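Local coordinates for protein adenylation domain (Streptomyces sp., PDB 5N9X) that is an adenylation domain of the AMP-binding (ANL) enzyme family, modelled with adenosine-5'-triphosphate and threonine bound in neighbouring pockets, at residues Trp52-Ala57 and Ile88-Ala93; Gly78-Ala83 and Glu137-Leu142; Pro499-Ala504 and Arg523-Arg528. One frame throughout, in Å; residues are numbered along the deposited sequence.

Contact 1 (Trp52-Ala57 and Ile88-Ala93); sequences WAEGLA and ILRAGA
Glu54 and Arg90 form a salt bridge between two helices of the AMP-binding domain, 46-62 and 79-90. Next to it, Ala57 packs against the last turn of helix 79-90. That helix ends here in a Schellman motif, with Gly92 at positive phi.

The carboxylate of Glu54 straddles the NE atom of Arg90. Arg90 NE donates to Glu54 OE1 at 3.1 Å, and OE1 receives it with its syn lone pair. The bond is bent, 138° at the hydrogen. Its acceptor is tilted out of the guanidinium plane. A second, weak bond runs from Arg90 NE to Glu54 OE2 at 3.4 Å, with OE2 in plane at the guanidinium edge. The carboxylate and guanidinium planes are turned 53° apart, so the two groups do not form a flat, two-pronged pair.

Both chains bend at chi2 to reach each other. Arg90 chi1 (173°) sets CG against the methyl of Ala57, and the bend at chi2 then carries CD and NE toward Glu54. Arg90 CG and Ala57 CB are 3.5 Å apart. The same methyl meets Ala91, with Ala57 CB and Ala91 CB 4.2 Å apart. Small side chains on both sides let the backbones come close: the CA atoms of Ala57 and Ala91 are 4.8 Å apart.

Further out, Arg90 NH1 bonds to the carbonyl O of Pro153, so the guanidinium has a second acceptor, through NH1. Pro153 also touches Ala57. At the helix end, Gly92 N reaches back to Leu89 O at 2.8 Å.

Contact 2 (Gly78-Ala83 and Glu137-Leu142); sequences GANAIA and ENVAAL
Asn80 and Ala140 bring the two backbones nearest, with their CA atoms 6.2 Å apart, where the first turn of helix 79-90 meets the short helix 136-141. Gly78 is the N-cap residue of helix 79-90, and its carbonyl O accepts the N-H of Ile82. The contact is a small helix-to-helix packing. No hydrogen bond crosses between segments 78-83 and 137-142.

Asn80 and Val139 carry most of it. Both start their side chains toward the other helix. Val139 has CG1 anti to its own N (chi1 163°), and this branch does the touching. Val139 CG1 lies 3.7 Å from the carbonyl O of Asn80. Val139 CG1 is also 3.9 Å from Asn80 CB, so one methyl rests against both the backbone and the root of the Asn80 side chain.

The Asn80 amide turns to Ala140. Its CG stands anti to the carbonyl carbon (chi1 -56°), and OD1 comes up beside Ala140. Asn80 OD1 is 3.8 Å from Ala140 CA and 3.9 Å from Ala140 CB. These are van der Waals contacts. The other end of the amide is held by Glu136, where Asn80 ND2 bonds to Glu136 OE2. The side-chain bond therefore links the two helices just ahead of 137-142, and probably sets which way the amide faces.

Val139 is buried, while Ala140 is exposed at the margin. Met75, which follows strand 70-74, touches both Asn80 and Val139. Helix 46-62 completes the packing: its Leu56 meets Val139, and its Trp52 meets Asn80 and Ala83.

Contact 3 (Pro499-Ala504 and Arg523-Arg528); sequences PSQYLA and RAFDER
Phe525, Leu503 and Gln501 bury the most surface where helix 518-528 packs on strand 501-505 in the C-terminal domain. The strand and helix segments run nearly at right angles, 101° between their directions, with axes 10.2 Å apart.

Phe525 chi1 (172°) turns the ring away from its own backbone N and out from the helix to the strand. Leu503 meets the root of this side chain. Leu503 CD2 lies at the ring edge, near the ring plane, and is 3.8 Å from Phe525 CA. The other methyl turns to Arg528, with Leu503 CD1 and Arg528 CG 3.9 Å apart.

Gln501 takes the far end of the ring. Its extended chain passes the CE2 and CZ atoms, and Gln501 NE2 is 3.8 Å from Phe525 CZ. The amide and ring planes are 58° apart. The two segments meet without hydrogen bonds.

Strand 501-505 is an outer strand of a three-stranded sheet and pairs in parallel with 463-470. Phe525 also touches Val466 of that neighbour and stacks edge-to-face with His456 of strand 450-457. Tyr502 starts its side chain away from helix segment 523-528 and packs on helix 482-492.

Contacts 1 and 2 share helix 79-90 and lie in the same family region. Contact 1 takes its C-terminal end and contact 2 its first turn. They touch through helix 46-62: Trp52 NE1 is 2.7 Å from Val139 O, a probable hydrogen bond. Contact 1 is buried, and it combines a salt bridge with alanine packing. Contact 2 is partly buried and has only van der Waals contact between its segments. Contact 3 is also partly buried, but it joins a helix to a sheet and relies on an aromatic ring. Its centre is about 48 Å from that of contact 1, on the opposite side of the chain's centre.

Contact 1 (Trp52-Ala57 and Ile88-Ala93)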
loop_
_atom_site.group_PDB
_atom_site.type_symbol
_atom_site.label_atom_id
_atom_site.label_comp_id
_atom_site.label_asym_id
_atom_site.label_seq_id
_atom_site.Cartn_x
_atom_site.Cartn_y
_atom_site.Cartn_z
ATOM N N TRP A 52 -13.905 4.719 -24.194
ATOM C CA TRP A 52 -13.572 3.310 -24.099
ATOM C C TRP A 52 -14.304 2.718 -22.881
ATOM O O TRP A 52 -14.996 1.687 -22.971
ATOM C CB TRP A 52 -12.042 3.200 -24.004
ATOM C CG TRP A 52 -11.428 1.839 -24.008
ATOM C CD1 TRP A 52 -12.071 0.634 -24.120
ATOM C CD2 TRP A 52 -10.023 1.542 -23.957
ATOM N NE1 TRP A 52 -11.149 -0.389 -24.105
ATOM C CE2 TRP A 52 -9.888 0.145 -24.008
ATOM C CE3 TRP A 52 -8.869 2.329 -23.857
ATOM C CZ2 TRP A 52 -8.633 -0.490 -23.976
ATOM C CZ3 TRP A 52 -7.624 1.698 -23.806
ATOM C CH2 TRP A 52 -7.517 0.309 -23.869
ATOM N N ALA A 53 -14.201 3.430 -21.759
ATOM C CA ALA A 53 -14.775 2.988 -20.497
ATOM C C ALA A 53 -16.301 2.906 -20.513
ATOM O O ALA A 53 -16.870 1.934 -20.030
ATOM C CB ALA A 53 -14.303 3.919 -19.366
ATOM N N GLU A 54 -16.962 3.933 -21.037
ATOM C CA GLU A 54 -18.413 3.861 -21.254
ATOM C C GLU A 54 -18.815 2.634 -22.078
ATOM O O GLU A 54 -19.772 1.915 -21.728
ATOM C CB GLU A 54 -18.935 5.129 -21.946
ATOM C CG GLU A 54 -18.793 6.404 -21.119
ATOM C CD GLU A 54 -19.599 6.318 -19.826
ATOM O OE1 GLU A 54 -20.740 5.793 -19.878
ATOM O OE2 GLU A 54 -19.099 6.782 -18.771
ATOM N N GLY A 55 -18.087 2.399 -23.168
ATOM C CA GLY A 55 -18.317 1.211 -23.966
ATOM C C GLY A 55 -18.125 -0.080 -23.183
ATOM O O GLY A 55 -18.919 -1.017 -23.318
ATOM N N LEU A 56 -17.076 -0.149 -22.365
ATOM C CA LEU A 56 -16.804 -1.379 -21.631
ATOM C C LEU A 56 -17.914 -1.643 -20.635
ATOM O O LEU A 56 -18.250 -2.788 -20.347
ATOM C CB LEU A 56 -15.456 -1.312 -20.907
ATOM C CG LEU A 56 -14.231 -1.673 -21.747
ATOM C CD1 LEU A 56 -12.949 -1.004 -21.230
ATOM C CD2 LEU A 56 -14.074 -3.175 -21.834
ATOM N N ALA A 57 -18.467 -0.571 -20.091
ATOM C CA ALA A 57 -19.512 -0.707 -19.099
ATOM C C ALA A 57 -20.758 -1.284 -19.763
ATOM O O ALA A 57 -21.370 -2.225 -19.253
ATOM C CB ALA A 57 -19.806 0.625 -18.446
ATOM N N ILE A 88 -15.582 -1.352 -15.245
ATOM C CA ILE A 88 -16.152 -2.044 -14.092
ATOM C C ILE A 88 -16.816 -1.070 -13.114
ATOM O O ILE A 88 -17.925 -1.327 -12.633
ATOM C CB ILE A 88 -15.065 -2.893 -13.358
ATOM C CG1 ILE A 88 -14.640 -4.075 -14.229
ATOM C CG2 ILE A 88 -15.551 -3.368 -12.016
ATOM C CD1 ILE A 88 -13.425 -4.840 -13.703
ATOM N N LEU A 89 -16.162 0.054 -12.833
ATOM C CA LEU A 89 -16.715 1.038 -11.901
ATOM C C LEU A 89 -17.939 1.744 -12.495
ATOM O O LEU A 89 -18.976 1.892 -11.813
ATOM C CB LEU A 89 -15.660 2.069 -11.510
ATOM C CG LEU A 89 -14.439 1.606 -10.720
ATOM C CD1 LEU A 89 -13.498 2.785 -10.428
ATOM C CD2 LEU A 89 -14.867 0.869 -9.422
ATOM N N ARG A 90 -17.814 2.176 -13.757
ATOM C CA ARG A 90 -18.933 2.777 -14.472
ATOM C C ARG A 90 -20.143 1.834 -14.498
ATOM O O ARG A 90 -21.270 2.294 -14.337
ATOM C CB ARG A 90 -18.526 3.195 -15.891
ATOM C CG ARG A 90 -19.695 3.669 -16.757
ATOM C CD ARG A 90 -20.307 4.931 -16.211
ATOM N NE ARG A 90 -21.523 5.330 -16.921
ATOM C CZ ARG A 90 -22.760 4.943 -16.587
ATOM N NH1 ARG A 90 -22.957 4.103 -15.573
ATOM N NH2 ARG A 90 -23.803 5.379 -17.285
ATOM N N ALA A 91 -19.919 0.530 -14.627
ATOM C CA ALA A 91 -21.031 -0.433 -14.580
ATOM C C ALA A 91 -21.652 -0.613 -13.184
ATOM O O ALA A 91 -22.520 -1.468 -12.984
ATOM C CB ALA A 91 -20.575 -1.784 -15.094
ATOM N N GLY A 92 -21.192 0.165 -12.210
ATOM C CA GLY A 92 -21.719 0.084 -10.855
ATOM C C GLY A 92 -21.166 -1.055 -10.005
ATOM O O GLY A 92 -21.651 -1.294 -8.901
ATOM N N ALA A 93 -20.149 -1.740 -10.522
ATOM C CA ALA A 93 -19.607 -2.940 -9.901
ATOM C C ALA A 93 -18.314 -2.637 -9.178
ATOM O O ALA A 93 -17.716 -1.579 -9.375
ATOM C CB ALA A 93 -19.368 -4.029 -10.949
#

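Contact 2 (Gly78-Ala83 and Glu137-Leu142)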
loop_
_atom_site.group_PDB
_atom_site.type_symbol
_atom_site.label_atom_id
_atom_site.label_comp_id
_atom_site.label_asym_id
_atom_site.label_seq_id
_atom_site.Cartn_x
_atom_site.Cartn_y
_atom_site.Cartn_z
ATOM N N GLY A 78 -1.392 -1.427 -17.663
ATOM C CA GLY A 78 -1.404 -0.825 -18.981
ATOM C C GLY A 78 -2.772 -0.245 -19.306
ATOM O O GLY A 78 -3.693 -0.275 -18.475
ATOM N N ALA A 79 -2.890 0.288 -20.521
ATOM C CA ALA A 79 -4.132 0.846 -21.038
ATOM C C ALA A 79 -5.353 -0.045 -20.769
ATOM O O ALA A 79 -6.341 0.422 -20.211
ATOM C CB ALA A 79 -3.986 1.109 -22.521
ATOM N N ASN A 80 -5.290 -1.316 -21.161
ATOM C CA ASN A 80 -6.446 -2.200 -21.037
ATOM C C ASN A 80 -6.866 -2.424 -19.596
ATOM O O ASN A 80 -8.045 -2.446 -19.291
ATOM C CB ASN A 80 -6.180 -3.571 -21.690
ATOM C CG ASN A 80 -5.775 -3.474 -23.162
ATOM O OD1 ASN A 80 -6.291 -2.643 -23.927
ATOM N ND2 ASN A 80 -4.867 -4.350 -23.567
ATOM N N ALA A 81 -5.903 -2.610 -18.708
ATOM C CA ALA A 81 -6.212 -2.852 -17.306
ATOM C C ALA A 81 -6.939 -1.657 -16.684
ATOM O O ALA A 81 -7.897 -1.830 -15.923
ATOM C CB ALA A 81 -4.940 -3.169 -16.527
ATOM N N ILE A 82 -6.484 -0.453 -17.020
ATOM C CA ILE A 82 -7.054 0.764 -16.482
ATOM C C ILE A 82 -8.458 1.000 -17.039
ATOM O O ILE A 82 -9.399 1.351 -16.287
ATOM C CB ILE A 82 -6.162 2.008 -16.805
ATOM C CG1 ILE A 82 -4.791 1.889 -16.135
ATOM C CG2 ILE A 82 -6.870 3.273 -16.396
ATOM C CD1 ILE A 82 -4.843 1.846 -14.589
ATOM N N ALA A 83 -8.595 0.843 -18.354
ATOM C CA ALA A 83 -9.877 1.068 -18.998
ATOM C C ALA A 83 -10.901 0.031 -18.507
ATOM O O ALA A 83 -12.063 0.363 -18.245
ATOM C CB ALA A 83 -9.727 1.026 -20.538
ATOM N N GLU A 137 -8.250 -9.009 -25.282
ATOM C CA GLU A 137 -8.518 -8.669 -26.673
ATOM C C GLU A 137 -9.919 -8.097 -26.754
ATOM O O GLU A 137 -10.162 -7.111 -27.463
ATOM C CB GLU A 137 -8.372 -9.888 -27.593
ATOM C CG GLU A 137 -9.009 -9.693 -28.967
ATOM C CD GLU A 137 -8.764 -10.849 -29.925
ATOM O OE1 GLU A 137 -8.756 -12.018 -29.473
ATOM O OE2 GLU A 137 -8.593 -10.581 -31.139
ATOM N N ASN A 138 -10.839 -8.701 -26.011
ATOM C CA ASN A 138 -12.183 -8.154 -25.916
ATOM C C ASN A 138 -12.162 -6.687 -25.476
ATOM O O ASN A 138 -12.828 -5.859 -26.086
ATOM C CB ASN A 138 -13.037 -8.972 -24.956
ATOM C CG ASN A 138 -13.599 -10.235 -25.593
ATOM O OD1 ASN A 138 -13.877 -11.217 -24.897
ATOM N ND2 ASN A 138 -13.768 -10.219 -26.918
ATOM N N VAL A 139 -11.393 -6.371 -24.431
ATOM C CA VAL A 139 -11.306 -5.009 -23.896
ATOM C C VAL A 139 -10.649 -4.033 -24.882
ATOM O O VAL A 139 -11.142 -2.916 -25.067
ATOM C CB VAL A 139 -10.528 -4.984 -22.542
ATOM C CG1 VAL A 139 -10.064 -3.575 -22.181
ATOM C CG2 VAL A 139 -11.389 -5.566 -21.426
ATOM N N ALA A 140 -9.559 -4.466 -25.518
ATOM C CA ALA A 140 -8.880 -3.674 -26.552
ATOM C C ALA A 140 -9.784 -3.305 -27.727
ATOM O O ALA A 140 -9.568 -2.293 -28.398
ATOM C CB ALA A 140 -7.649 -4.423 -27.075
ATOM N N ALA A 141 -10.791 -4.127 -27.977
ATOM C CA ALA A 141 -11.637 -3.975 -29.155
ATOM C C ALA A 141 -12.548 -2.768 -29.061
ATOM O O ALA A 141 -12.958 -2.225 -30.083
ATOM C CB ALA A 141 -12.476 -5.239 -29.370
ATOM N N LEU A 142 -12.889 -2.366 -27.840
ATOM C CA LEU A 142 -13.822 -1.259 -27.646
ATOM C C LEU A 142 -13.086 0.080 -27.579
ATOM O O LEU A 142 -13.715 1.134 -27.511
ATOM C CB LEU A 142 -14.679 -1.484 -26.387
ATOM C CG LEU A 142 -15.819 -2.521 -26.512
ATOM C CD1 LEU A 142 -15.306 -3.937 -26.441
ATOM C CD2 LEU A 142 -16.922 -2.339 -25.485
#

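Contact 3 (Pro499-Ala504 and Arg523-Arg528)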
loop_
_atom_site.group_PDB
_atom_site.type_symbol
_atom_site.label_atom_id
_atom_site.label_comp_id
_atom_site.label_asym_id
_atom_site.label_seq_id
_atom_site.Cartn_x
_atom_site.Cartn_y
_atom_site.Cartn_z
ATOM N N PRO A 499 19.021 -12.720 18.690
ATOM C CA PRO A 499 18.537 -13.833 17.861
ATOM C C PRO A 499 19.362 -15.091 18.075
ATOM O O PRO A 499 20.588 -15.032 18.130
ATOM C CB PRO A 499 18.681 -13.301 16.428
ATOM C CG PRO A 499 18.661 -11.796 16.583
ATOM C CD PRO A 499 19.387 -11.548 17.876
ATOM N N SER A 500 18.676 -16.218 18.218
ATOM C CA SER A 500 19.311 -17.494 18.516
ATOM C C SER A 500 19.889 -18.146 17.273
ATOM O O SER A 500 20.804 -18.958 17.359
ATOM C CB SER A 500 18.299 -18.429 19.186
ATOM O OG SER A 500 18.518 -19.766 18.787
ATOM N N GLN A 501 19.343 -17.788 16.115
ATOM C CA GLN A 501 19.767 -18.378 14.849
ATOM C C GLN A 501 19.666 -17.320 13.751
ATOM O O GLN A 501 18.724 -16.527 13.742
ATOM C CB GLN A 501 18.917 -19.627 14.498
ATOM C CG GLN A 501 19.598 -20.630 13.539
ATOM C CD GLN A 501 19.116 -22.093 13.709
ATOM O OE1 GLN A 501 18.781 -22.536 14.812
ATOM N NE2 GLN A 501 19.077 -22.835 12.603
ATOM N N TYR A 502 20.643 -17.291 12.846
ATOM C CA TYR A 502 20.672 -16.312 11.748
ATOM C C TYR A 502 20.640 -17.053 10.441
ATOM O O TYR A 502 21.327 -18.060 10.302
ATOM C CB TYR A 502 21.936 -15.443 11.803
ATOM C CG TYR A 502 21.954 -14.494 12.959
ATOM C CD1 TYR A 502 22.555 -14.856 14.155
ATOM C CD2 TYR A 502 21.391 -13.226 12.860
ATOM C CE1 TYR A 502 22.580 -14.003 15.221
ATOM C CE2 TYR A 502 21.416 -12.357 13.936
ATOM C CZ TYR A 502 22.012 -12.755 15.112
ATOM O OH TYR A 502 22.051 -11.918 16.204
ATOM N N LEU A 503 19.852 -16.560 9.489
ATOM C CA LEU A 503 19.822 -17.122 8.141
ATOM C C LEU A 503 20.092 -16.022 7.116
ATOM O O LEU A 503 19.334 -15.057 7.000
ATOM C CB LEU A 503 18.475 -17.808 7.871
ATOM C CG LEU A 503 18.108 -18.245 6.445
ATOM C CD1 LEU A 503 18.889 -19.463 5.985
ATOM C CD2 LEU A 503 16.611 -18.531 6.326
ATOM N N ALA A 504 21.177 -16.171 6.370
ATOM C CA ALA A 504 21.492 -15.223 5.300
ATOM C C ALA A 504 20.746 -15.580 4.013
ATOM O O ALA A 504 20.868 -16.691 3.502
ATOM C CB ALA A 504 22.999 -15.174 5.050
ATOM N N ARG A 523 8.837 -19.991 6.764
ATOM C CA ARG A 523 8.758 -21.273 6.075
ATOM C C ARG A 523 10.060 -21.663 5.367
ATOM O O ARG A 523 10.418 -22.843 5.334
ATOM C CB ARG A 523 7.587 -21.277 5.080
ATOM C CG ARG A 523 6.221 -21.322 5.764
ATOM C CD ARG A 523 5.094 -21.583 4.792
ATOM N NE ARG A 523 4.080 -20.526 4.843
ATOM C CZ ARG A 523 3.897 -19.618 3.886
ATOM N NH1 ARG A 523 4.656 -19.636 2.802
ATOM N NH2 ARG A 523 2.955 -18.694 4.014
ATOM N N ALA A 524 10.760 -20.676 4.813
ATOM C CA ALA A 524 12.015 -20.926 4.129
ATOM C C ALA A 524 13.076 -21.356 5.142
ATOM O O ALA A 524 13.894 -22.231 4.885
ATOM C CB ALA A 524 12.467 -19.680 3.367
ATOM N N PHE A 525 13.050 -20.696 6.289
ATOM C CA PHE A 525 13.946 -20.976 7.384
ATOM C C PHE A 525 13.758 -22.422 7.810
ATOM O O PHE A 525 14.709 -23.223 7.835
ATOM C CB PHE A 525 13.671 -20.017 8.544
ATOM C CG PHE A 525 14.426 -20.343 9.792
ATOM C CD1 PHE A 525 13.864 -21.173 10.771
ATOM C CD2 PHE A 525 15.697 -19.824 9.999
ATOM C CE1 PHE A 525 14.560 -21.486 11.931
ATOM C CE2 PHE A 525 16.397 -20.131 11.158
ATOM C CZ PHE A 525 15.819 -20.966 12.130
ATOM N N ASP A 526 12.515 -22.748 8.132
ATOM C CA ASP A 526 12.159 -24.078 8.589
ATOM C C ASP A 526 12.640 -25.190 7.643
ATOM O O ASP A 526 13.124 -26.226 8.086
ATOM C CB ASP A 526 10.644 -24.153 8.782
ATOM C CG ASP A 526 10.242 -25.199 9.785
ATOM O OD1 ASP A 526 10.172 -26.386 9.407
ATOM O OD2 ASP A 526 10.014 -24.831 10.956
ATOM N N GLU A 527 12.521 -24.968 6.338
ATOM C CA GLU A 527 12.902 -25.989 5.363
ATOM C C GLU A 527 14.419 -26.081 5.171
ATOM O O GLU A 527 14.949 -27.164 4.914
ATOM C CB GLU A 527 12.170 -25.732 4.030
ATOM C CG GLU A 527 12.874 -26.213 2.752
ATOM C CD GLU A 527 14.035 -25.311 2.291
ATOM O OE1 GLU A 527 14.014 -24.092 2.588
ATOM O OE2 GLU A 527 14.976 -25.835 1.645
ATOM N N ARG A 528 15.117 -24.955 5.302
ATOM C CA ARG A 528 16.579 -24.965 5.247
ATOM C C ARG A 528 17.218 -25.579 6.506
ATOM O O ARG A 528 18.358 -26.039 6.471
ATOM C CB ARG A 528 17.121 -23.541 5.001
ATOM C CG ARG A 528 18.578 -23.327 5.464
ATOM C CD ARG A 528 19.628 -23.403 4.348
ATOM N NE ARG A 528 20.963 -23.711 4.878
ATOM C CZ ARG A 528 21.391 -24.941 5.179
ATOM N NH1 ARG A 528 20.593 -25.989 5.001
ATOM N NH2 ARG A 528 22.619 -25.134 5.657
#